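PDB 2Z6V: putative uncharacterized protein from Mycobacterium avium, which probably transfers a sulfuryl group from the donor PAPS to an acceptor, as sulfotransferases do, although its own substrate is unknown. Local coordinates for residues 267-272 with 348-353; 273-278 with 397-402; 331-336 with 404-409. All coordinates share one frame; numbering follows the deposited sequence.

Contact 1: residues 267-272 with 348-353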
# COMPACT_ATOMS: atom_id res chain seq x y z
N ARG A 267 -15.67 -7.01 0.63
CA ARG A 267 -15.42 -8.30 1.25
C ARG A 267 -14.01 -8.17 1.83
O ARG A 267 -13.01 -8.19 1.12
CB ARG A 267 -15.52 -9.41 0.20
CG ARG A 267 -16.94 -9.53 -0.30
CD ARG A 267 -17.10 -10.64 -1.31
NE ARG A 267 -16.50 -10.31 -2.59
CZ ARG A 267 -16.70 -11.00 -3.70
NH1 ARG A 267 -17.50 -12.07 -3.67
NH2 ARG A 267 -16.12 -10.64 -4.84
N LEU A 268 -13.96 -8.03 3.15
CA LEU A 268 -12.73 -7.81 3.88
C LEU A 268 -11.91 -9.03 4.30
O LEU A 268 -12.36 -9.85 5.12
CB LEU A 268 -13.04 -6.96 5.11
CG LEU A 268 -13.88 -5.70 4.86
CD1 LEU A 268 -14.32 -5.10 6.19
CD2 LEU A 268 -13.08 -4.68 4.05
N ILE A 269 -10.71 -9.14 3.75
CA ILE A 269 -9.81 -10.23 4.10
C ILE A 269 -8.82 -9.64 5.08
O ILE A 269 -8.01 -8.80 4.71
CB ILE A 269 -9.03 -10.75 2.88
CG1 ILE A 269 -9.98 -11.32 1.83
CG2 ILE A 269 -8.04 -11.82 3.32
CD1 ILE A 269 -9.29 -11.78 0.59
N TRP A 270 -8.90 -10.05 6.34
CA TRP A 270 -8.00 -9.57 7.37
C TRP A 270 -6.78 -10.51 7.41
O TRP A 270 -6.93 -11.71 7.64
CB TRP A 270 -8.72 -9.58 8.72
CG TRP A 270 -8.04 -8.82 9.83
CD1 TRP A 270 -6.71 -8.57 9.95
CD2 TRP A 270 -8.67 -8.28 11.00
NE1 TRP A 270 -6.46 -7.91 11.14
CE2 TRP A 270 -7.65 -7.72 11.80
CE3 TRP A 270 -10.00 -8.22 11.45
CZ2 TRP A 270 -7.91 -7.09 13.03
CZ3 TRP A 270 -10.26 -7.60 12.68
CH2 TRP A 270 -9.22 -7.04 13.45
N ALA A 271 -5.60 -9.96 7.15
CA ALA A 271 -4.36 -10.75 7.15
C ALA A 271 -3.71 -10.73 8.53
O ALA A 271 -3.49 -9.67 9.10
CB ALA A 271 -3.39 -10.21 6.11
N HIS A 272 -3.38 -11.91 9.05
CA HIS A 272 -2.78 -12.02 10.38
C HIS A 272 -1.38 -12.61 10.41
O HIS A 272 -0.98 -13.37 9.51
CB HIS A 272 -3.68 -12.87 11.29
CG HIS A 272 -5.07 -12.34 11.44
ND1 HIS A 272 -5.35 -11.19 12.15
CD2 HIS A 272 -6.25 -12.78 10.95
CE1 HIS A 272 -6.65 -10.95 12.09
NE2 HIS A 272 -7.21 -11.90 11.36
N ARG A 348 -9.27 -21.89 -1.64
CA ARG A 348 -10.56 -22.54 -1.79
C ARG A 348 -11.54 -22.02 -0.75
O ARG A 348 -12.70 -21.78 -1.05
CB ARG A 348 -10.42 -24.06 -1.65
CG ARG A 348 -9.45 -24.65 -2.65
CD ARG A 348 -9.59 -26.16 -2.81
NE ARG A 348 -8.44 -26.66 -3.55
CZ ARG A 348 -7.28 -26.98 -2.99
NH1 ARG A 348 -7.13 -26.87 -1.67
NH2 ARG A 348 -6.26 -27.36 -3.74
N ARG A 349 -11.05 -21.84 0.48
CA ARG A 349 -11.90 -21.35 1.55
C ARG A 349 -12.27 -19.89 1.34
O ARG A 349 -13.35 -19.45 1.74
CB ARG A 349 -11.21 -21.54 2.90
CG ARG A 349 -11.23 -22.98 3.37
CD ARG A 349 -10.05 -23.28 4.27
NE ARG A 349 -10.05 -22.42 5.43
CZ ARG A 349 -8.95 -21.95 6.00
NH1 ARG A 349 -7.77 -22.27 5.50
NH2 ARG A 349 -9.04 -21.16 7.07
N ILE A 350 -11.37 -19.13 0.72
CA ILE A 350 -11.65 -17.73 0.44
C ILE A 350 -12.76 -17.70 -0.59
O ILE A 350 -13.73 -16.96 -0.45
CB ILE A 350 -10.42 -16.99 -0.13
CG1 ILE A 350 -9.49 -16.59 1.02
CG2 ILE A 350 -10.85 -15.77 -0.94
CD1 ILE A 350 -8.16 -16.02 0.55
N TYR A 351 -12.62 -18.52 -1.63
CA TYR A 351 -13.63 -18.57 -2.67
C TYR A 351 -14.98 -19.04 -2.14
O TYR A 351 -16.03 -18.51 -2.53
CB TYR A 351 -13.16 -19.45 -3.83
CG TYR A 351 -12.34 -18.71 -4.87
CD1 TYR A 351 -11.08 -18.19 -4.56
CD2 TYR A 351 -12.83 -18.52 -6.16
CE1 TYR A 351 -10.33 -17.50 -5.50
CE2 TYR A 351 -12.08 -17.83 -7.12
CZ TYR A 351 -10.83 -17.32 -6.78
OH TYR A 351 -10.10 -16.63 -7.72
N GLU A 352 -14.98 -20.03 -1.23
CA GLU A 352 -16.23 -20.52 -0.66
C GLU A 352 -16.88 -19.37 0.11
O GLU A 352 -18.06 -19.07 -0.07
CB GLU A 352 -15.98 -21.66 0.32
CG GLU A 352 -15.38 -22.90 -0.29
CD GLU A 352 -15.02 -23.94 0.76
OE1 GLU A 352 -14.43 -24.99 0.39
OE2 GLU A 352 -15.32 -23.70 1.96
N TRP A 353 -16.08 -18.73 0.95
CA TRP A 353 -16.51 -17.61 1.76
C TRP A 353 -17.04 -16.47 0.90
O TRP A 353 -18.07 -15.88 1.22
CB TRP A 353 -15.34 -17.13 2.62
CG TRP A 353 -15.59 -15.85 3.32
CD1 TRP A 353 -16.32 -15.66 4.46
CD2 TRP A 353 -15.10 -14.56 2.94
NE1 TRP A 353 -16.30 -14.34 4.81
CE2 TRP A 353 -15.56 -13.64 3.90
CE3 TRP A 353 -14.30 -14.10 1.88
CZ2 TRP A 353 -15.26 -12.28 3.83
CZ3 TRP A 353 -14.00 -12.75 1.81
CH2 TRP A 353 -14.48 -11.85 2.78
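Leu268 O meets Trp353 on one hand and the neighbouring strand on the other. It accepts a backbone hydrogen bond from Phe332, and Trp353 CH2 lies 3.7 Å from Leu268 O as a plain packing contact. The setting is the parallel sheet of a sulfotransferase fold, with the 2-3-1-4-5 strand order that sulfotransferases share with nucleotide kinases. Strand 267-272 is the fourth in that order. The short helical segment 348-353 runs roughly antiparallel to it (151°), with the axes 11.0 Å apart. No hydrogen bond joins the two segments. The contact rests on van der Waals packing, with one backbone carbonyl taking part.

Trp353 does most of the work. Its CG is anti to the backbone N (chi1 170°), which sends the indole across the gap so that its six-membered ring reaches the strand. Leu268 N lies at the edge of the indole, in its plane. Arg267 CB approaches that ring obliquely, 3.7 Å from Trp353 CH2. The rest of the Arg267 chain turns away from the helix, bending at chi3, and its NE and NH2 find hydrogen-bond partners elsewhere. Phe332 of the adjoining strand also meets the Trp353 ring.

Farther along the strand, Ile269 packs on both the indole and Ile350. Ile350 also rests on Phe332, so the helix spans two adjacent strands. Ile269 reaches the helix with two atoms. Its CG1 lies 4.3 Å from Trp353 CZ3, and Ile269 CD1 meets Ile350 CD1, methyl to methyl, at 4.4 Å.

Contact 2: residues 273-278 with 397-402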
# COMPACT_ATOMS: atom_id res chain seq x y z
N ARG A 273 -0.65 -12.28 11.46
CA ARG A 273 0.69 -12.77 11.67
C ARG A 273 1.16 -12.33 13.05
O ARG A 273 0.61 -11.38 13.62
CB ARG A 273 1.66 -12.24 10.61
CG ARG A 273 3.08 -12.76 10.78
CD ARG A 273 3.99 -12.42 9.61
NE ARG A 273 5.31 -13.02 9.77
CZ ARG A 273 6.30 -12.91 8.89
NH1 ARG A 273 6.14 -12.21 7.78
NH2 ARG A 273 7.46 -13.51 9.13
N ASP A 274 2.16 -13.03 13.58
CA ASP A 274 2.76 -12.71 14.87
C ASP A 274 2.94 -11.19 14.93
O ASP A 274 3.72 -10.62 14.16
CB ASP A 274 4.12 -13.41 14.96
CG ASP A 274 4.78 -13.25 16.31
OD1 ASP A 274 4.70 -12.14 16.90
OD2 ASP A 274 5.38 -14.24 16.78
N PRO A 275 2.22 -10.50 15.83
CA PRO A 275 2.32 -9.04 15.96
C PRO A 275 3.69 -8.51 16.40
O PRO A 275 4.10 -7.42 16.00
CB PRO A 275 1.22 -8.70 16.95
CG PRO A 275 1.21 -9.92 17.84
CD PRO A 275 1.31 -11.05 16.84
N TYR A 276 4.38 -9.27 17.25
CA TYR A 276 5.69 -8.86 17.74
C TYR A 276 6.68 -8.90 16.57
O TYR A 276 7.49 -7.98 16.39
CB TYR A 276 6.16 -9.81 18.85
CG TYR A 276 5.15 -9.97 19.97
CD1 TYR A 276 4.68 -8.86 20.67
CD2 TYR A 276 4.67 -11.23 20.33
CE1 TYR A 276 3.76 -9.01 21.71
CE2 TYR A 276 3.75 -11.39 21.37
CZ TYR A 276 3.30 -10.27 22.05
OH TYR A 276 2.41 -10.40 23.09
N LYS A 277 6.58 -9.95 15.76
CA LYS A 277 7.44 -10.12 14.61
C LYS A 277 7.18 -8.97 13.63
O LYS A 277 8.09 -8.25 13.22
CB LYS A 277 7.13 -11.45 13.93
CG LYS A 277 8.32 -12.15 13.28
CD LYS A 277 8.89 -11.38 12.11
CE LYS A 277 10.01 -12.17 11.44
NZ LYS A 277 10.59 -11.44 10.27
N ALA A 278 5.91 -8.80 13.26
CA ALA A 278 5.53 -7.76 12.33
C ALA A 278 5.99 -6.37 12.76
O ALA A 278 6.32 -5.54 11.92
CB ALA A 278 4.02 -7.77 12.14
N PRO A 397 0.66 -5.47 25.86
CA PRO A 397 -0.60 -4.75 26.10
C PRO A 397 -1.27 -4.21 24.83
O PRO A 397 -2.50 -4.15 24.75
CB PRO A 397 -0.18 -3.64 27.06
CG PRO A 397 1.23 -3.39 26.68
CD PRO A 397 1.78 -4.79 26.51
N ILE A 398 -0.46 -3.82 23.85
CA ILE A 398 -0.99 -3.30 22.59
C ILE A 398 -1.76 -4.37 21.81
O ILE A 398 -2.82 -4.09 21.24
CB ILE A 398 0.18 -2.77 21.68
CG1 ILE A 398 0.76 -1.49 22.26
CG2 ILE A 398 -0.33 -2.49 20.27
CD1 ILE A 398 -0.24 -0.36 22.31
N PHE A 399 -1.24 -5.60 21.79
CA PHE A 399 -1.86 -6.69 21.05
C PHE A 399 -2.58 -7.71 21.91
O PHE A 399 -2.95 -8.78 21.43
CB PHE A 399 -0.78 -7.43 20.24
CG PHE A 399 0.09 -6.52 19.42
CD1 PHE A 399 -0.44 -5.77 18.37
CD2 PHE A 399 1.45 -6.41 19.70
CE1 PHE A 399 0.37 -4.94 17.60
CE2 PHE A 399 2.27 -5.58 18.95
CZ PHE A 399 1.73 -4.84 17.89
N ALA A 400 -2.79 -7.39 23.19
CA ALA A 400 -3.46 -8.30 24.11
C ALA A 400 -4.79 -8.80 23.55
O ALA A 400 -4.97 -10.00 23.38
CB ALA A 400 -3.68 -7.60 25.45
N GLU A 401 -5.70 -7.87 23.28
CA GLU A 401 -7.01 -8.23 22.74
C GLU A 401 -6.84 -8.98 21.43
O GLU A 401 -7.35 -10.08 21.26
CB GLU A 401 -7.85 -6.97 22.48
CG GLU A 401 -9.32 -7.26 22.21
CD GLU A 401 -10.03 -6.13 21.48
OE1 GLU A 401 -9.73 -4.94 21.77
OE2 GLU A 401 -10.90 -6.42 20.64
N TYR A 402 -6.10 -8.37 20.52
CA TYR A 402 -5.82 -8.94 19.21
C TYR A 402 -5.42 -10.41 19.28
O TYR A 402 -5.99 -11.25 18.58
CB TYR A 402 -4.71 -8.13 18.54
CG TYR A 402 -4.38 -8.59 17.14
CD1 TYR A 402 -5.32 -8.51 16.12
CD2 TYR A 402 -3.11 -9.10 16.83
CE1 TYR A 402 -5.02 -8.91 14.83
CE2 TYR A 402 -2.80 -9.51 15.53
CZ TYR A 402 -3.76 -9.41 14.54
OH TYR A 402 -3.48 -9.80 13.25
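Pro275 and Phe399 make the main contact, a CH-pi interaction. Pro275 CB sits over the centre of the phenyl face, 3.5 Å from the centroid of the Phe399 ring and 12° off its normal. Ile398 CG2 covers the opposite face of that ring, nearer the rim. The phenyl group is thus held between the proline of one helix and its own chain neighbour.

Further apolar contacts flank this pair. Tyr276 comes to the edge of the Phe399 ring, with Tyr276 CE1 4.0 Å from Phe399 CD2. Tyr402 approaches Pro275 obliquely, and its CE2 is 4.3 Å from Pro275 CB. The CG of Tyr402 is anti to the backbone N (chi1 -177°), which carries the phenol out toward the start of the other segment. Arg273 O lies at the edge of that ring.

No hydrogen bond crosses between the segments. The polar end of Tyr402 is held by His272, whose ND1 is hydrogen-bonded to Tyr402 OH.

Asp274 caps helix 275-285. Its OD1 accepts from Lys277 N at 3.1 Å with an N-H...O angle of 164°, the donor standing above the carboxylate plane. A second bond, from Tyr276 N, is weak. Asp274 OD2 and Arg273 both hold Glu411, through its N and its carboxylate. A sulfate ion lies about 5 Å from the side chain of Arg273. This is consistent with the anion-binding PAPS pocket of the family, but the ion probably came from crystallisation.

The contact joins the start of helix 275-285, directly after strand 267-272, to helix 392-405. Helix 301-326 borders both segments through Met312, which touches Ala278 and Phe399.

Contact 3: residues 331-336 with 404-409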
# COMPACT_ATOMS: atom_id res chain seq x y z
N PHE A 331 -15.62 -10.49 7.59
CA PHE A 331 -14.20 -10.70 7.36
C PHE A 331 -13.83 -12.15 7.07
O PHE A 331 -14.57 -13.09 7.40
CB PHE A 331 -13.39 -10.29 8.59
CG PHE A 331 -13.58 -8.87 9.01
CD1 PHE A 331 -12.66 -7.89 8.64
CD2 PHE A 331 -14.66 -8.50 9.81
CE1 PHE A 331 -12.82 -6.57 9.05
CE2 PHE A 331 -14.83 -7.19 10.23
CZ PHE A 331 -13.90 -6.22 9.85
N PHE A 332 -12.68 -12.33 6.43
CA PHE A 332 -12.14 -13.65 6.18
C PHE A 332 -10.78 -13.54 6.86
O PHE A 332 -10.07 -12.56 6.67
CB PHE A 332 -11.91 -13.95 4.70
CG PHE A 332 -11.30 -15.30 4.48
CD1 PHE A 332 -12.11 -16.44 4.38
CD2 PHE A 332 -9.92 -15.47 4.51
CE1 PHE A 332 -11.55 -17.71 4.34
CE2 PHE A 332 -9.35 -16.75 4.47
CZ PHE A 332 -10.16 -17.87 4.39
N HIS A 333 -10.41 -14.53 7.66
CA HIS A 333 -9.12 -14.43 8.33
C HIS A 333 -8.03 -15.27 7.71
O HIS A 333 -8.07 -16.49 7.72
CB HIS A 333 -9.28 -14.73 9.82
CG HIS A 333 -10.16 -13.74 10.51
ND1 HIS A 333 -11.40 -14.07 11.02
CD2 HIS A 333 -10.02 -12.41 10.69
CE1 HIS A 333 -11.99 -12.98 11.48
NE2 HIS A 333 -11.17 -11.96 11.29
N MET A 334 -7.06 -14.57 7.16
CA MET A 334 -5.93 -15.20 6.52
C MET A 334 -4.72 -15.14 7.44
O MET A 334 -4.20 -14.06 7.74
CB MET A 334 -5.65 -14.48 5.20
CG MET A 334 -4.53 -15.06 4.40
SD MET A 334 -4.37 -14.08 2.92
CE MET A 334 -3.52 -12.62 3.56
N TYR A 335 -4.29 -16.30 7.91
CA TYR A 335 -3.15 -16.40 8.81
C TYR A 335 -1.87 -16.70 8.06
O TYR A 335 -1.84 -17.52 7.15
CB TYR A 335 -3.40 -17.50 9.85
CG TYR A 335 -4.56 -17.21 10.77
CD1 TYR A 335 -4.37 -16.50 11.96
CD2 TYR A 335 -5.85 -17.62 10.45
CE1 TYR A 335 -5.45 -16.20 12.81
CE2 TYR A 335 -6.93 -17.34 11.29
CZ TYR A 335 -6.73 -16.63 12.46
OH TYR A 335 -7.79 -16.36 13.29
N TYR A 336 -0.80 -16.01 8.46
CA TYR A 336 0.50 -16.21 7.84
C TYR A 336 0.92 -17.68 7.90
O TYR A 336 1.38 -18.25 6.90
CB TYR A 336 1.55 -15.36 8.57
CG TYR A 336 2.96 -15.59 8.08
CD1 TYR A 336 3.33 -15.25 6.79
CD2 TYR A 336 3.92 -16.16 8.92
CE1 TYR A 336 4.63 -15.47 6.33
CE2 TYR A 336 5.22 -16.38 8.48
CZ TYR A 336 5.57 -16.03 7.18
OH TYR A 336 6.86 -16.23 6.74
N ASP A 404 -5.85 -12.31 21.70
CA ASP A 404 -6.88 -13.03 22.41
C ASP A 404 -8.07 -13.39 21.53
O ASP A 404 -8.70 -14.44 21.71
CB ASP A 404 -7.37 -12.22 23.61
CG ASP A 404 -8.39 -12.96 24.43
OD1 ASP A 404 -8.03 -14.03 24.97
OD2 ASP A 404 -9.54 -12.48 24.52
N THR A 405 -8.40 -12.53 20.57
CA THR A 405 -9.53 -12.81 19.71
C THR A 405 -9.16 -13.65 18.48
O THR A 405 -10.01 -14.35 17.93
CB THR A 405 -10.24 -11.50 19.28
OG1 THR A 405 -10.36 -11.45 17.85
CG2 THR A 405 -9.48 -10.30 19.77
N PHE A 406 -7.90 -13.58 18.05
CA PHE A 406 -7.45 -14.33 16.88
C PHE A 406 -6.37 -15.34 17.25
O PHE A 406 -5.40 -15.02 17.92
CB PHE A 406 -6.92 -13.36 15.82
CG PHE A 406 -7.97 -12.44 15.27
CD1 PHE A 406 -9.04 -12.94 14.55
CD2 PHE A 406 -7.89 -11.07 15.49
CE1 PHE A 406 -10.02 -12.09 14.04
CE2 PHE A 406 -8.86 -10.20 14.98
CZ PHE A 406 -9.93 -10.72 14.26
N ASP A 407 -6.54 -16.57 16.78
CA ASP A 407 -5.61 -17.65 17.07
C ASP A 407 -4.38 -17.60 16.17
O ASP A 407 -4.30 -18.31 15.16
CB ASP A 407 -6.34 -18.99 16.90
CG ASP A 407 -5.45 -20.18 17.18
OD1 ASP A 407 -4.82 -20.21 18.26
OD2 ASP A 407 -5.39 -21.09 16.32
N ILE A 408 -3.42 -16.76 16.55
CA ILE A 408 -2.20 -16.59 15.76
C ILE A 408 -1.02 -17.40 16.27
O ILE A 408 -0.67 -17.34 17.45
CB ILE A 408 -1.79 -15.11 15.71
CG1 ILE A 408 -2.89 -14.29 15.04
CG2 ILE A 408 -0.46 -14.97 14.95
CD1 ILE A 408 -2.60 -12.81 14.97
N GLU A 409 -0.41 -18.16 15.36
CA GLU A 409 0.73 -19.00 15.68
C GLU A 409 1.99 -18.13 15.74
O GLU A 409 2.46 -17.64 14.72
CB GLU A 409 0.87 -20.08 14.60
CG GLU A 409 1.80 -21.21 14.93
CD GLU A 409 1.54 -22.43 14.05
OE1 GLU A 409 0.38 -22.92 14.05
OE2 GLU A 409 2.47 -22.89 13.35
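His333 and Phe406 bring their rings together obliquely, with centroids 4.5 Å apart and planes at 56°. The CE1 corner of the Phe406 ring stands over one face of the imidazole, toward its rim. On the Phe406 ring, Thr405 OG1 stands above the centre of one face. Tyr335 OH comes to the edge of the same ring, 3.9 Å from Phe406 CD1.

Strand 331-335 is the outermost strand on its side of the parallel sheet of this sulfotransferase fold. Residues 404-405 are the last of helix 392-405, and the chain then runs on past the strand. Phe406 is the first residue to leave helical geometry. An inverse gamma turn centred on Asp407 follows, closed by a weak bond from Ile408 N to Phe406 O.

Tyr335 meets this turn. With CG anti to the carbonyl carbon (chi1 -65°), the phenol projects from the strand so that its CE1 side meets the turn. Phe406 CB is at the ring edge, 4.4 Å from Tyr335 CE1. Asp407 O approaches the ring obliquely, 3.4 Å from Tyr335 CE1. No hydrogen bond links the two segments.

His272 of the next strand meets the rings of His333, Tyr335 and Phe406, so the aromatic group extends to the neighbouring strand. At the other end of the contact, Ile408 CG1 lies in the plane of the phenol at its edge, 3.9 Å from Tyr335 CE1.

How the contacts relate
The first segments of contacts 1, 2 and 3 come in that order along the chain, and their partners follow in the same order, so the three connections cross. The centre of contact 3 is 11 Å from each of the others, which are 21 Å apart. Contacts 1 and 3 reach neighbouring strands of one parallel sheet, 267-272 and 331-335. Contacts 2 and 3 share helix 392-405. Strand 267-272 leads directly into helix 275-285 of contact 2. Ile408 of contact 3 packs on Tyr402 and Asp274 of contact 2. Contacts 2 and 3 tie the C-terminal region to the sheet edge and to helix 275-285, beside the probable PAPS pocket, while contact 1 packs helix 343-353 on the sheet.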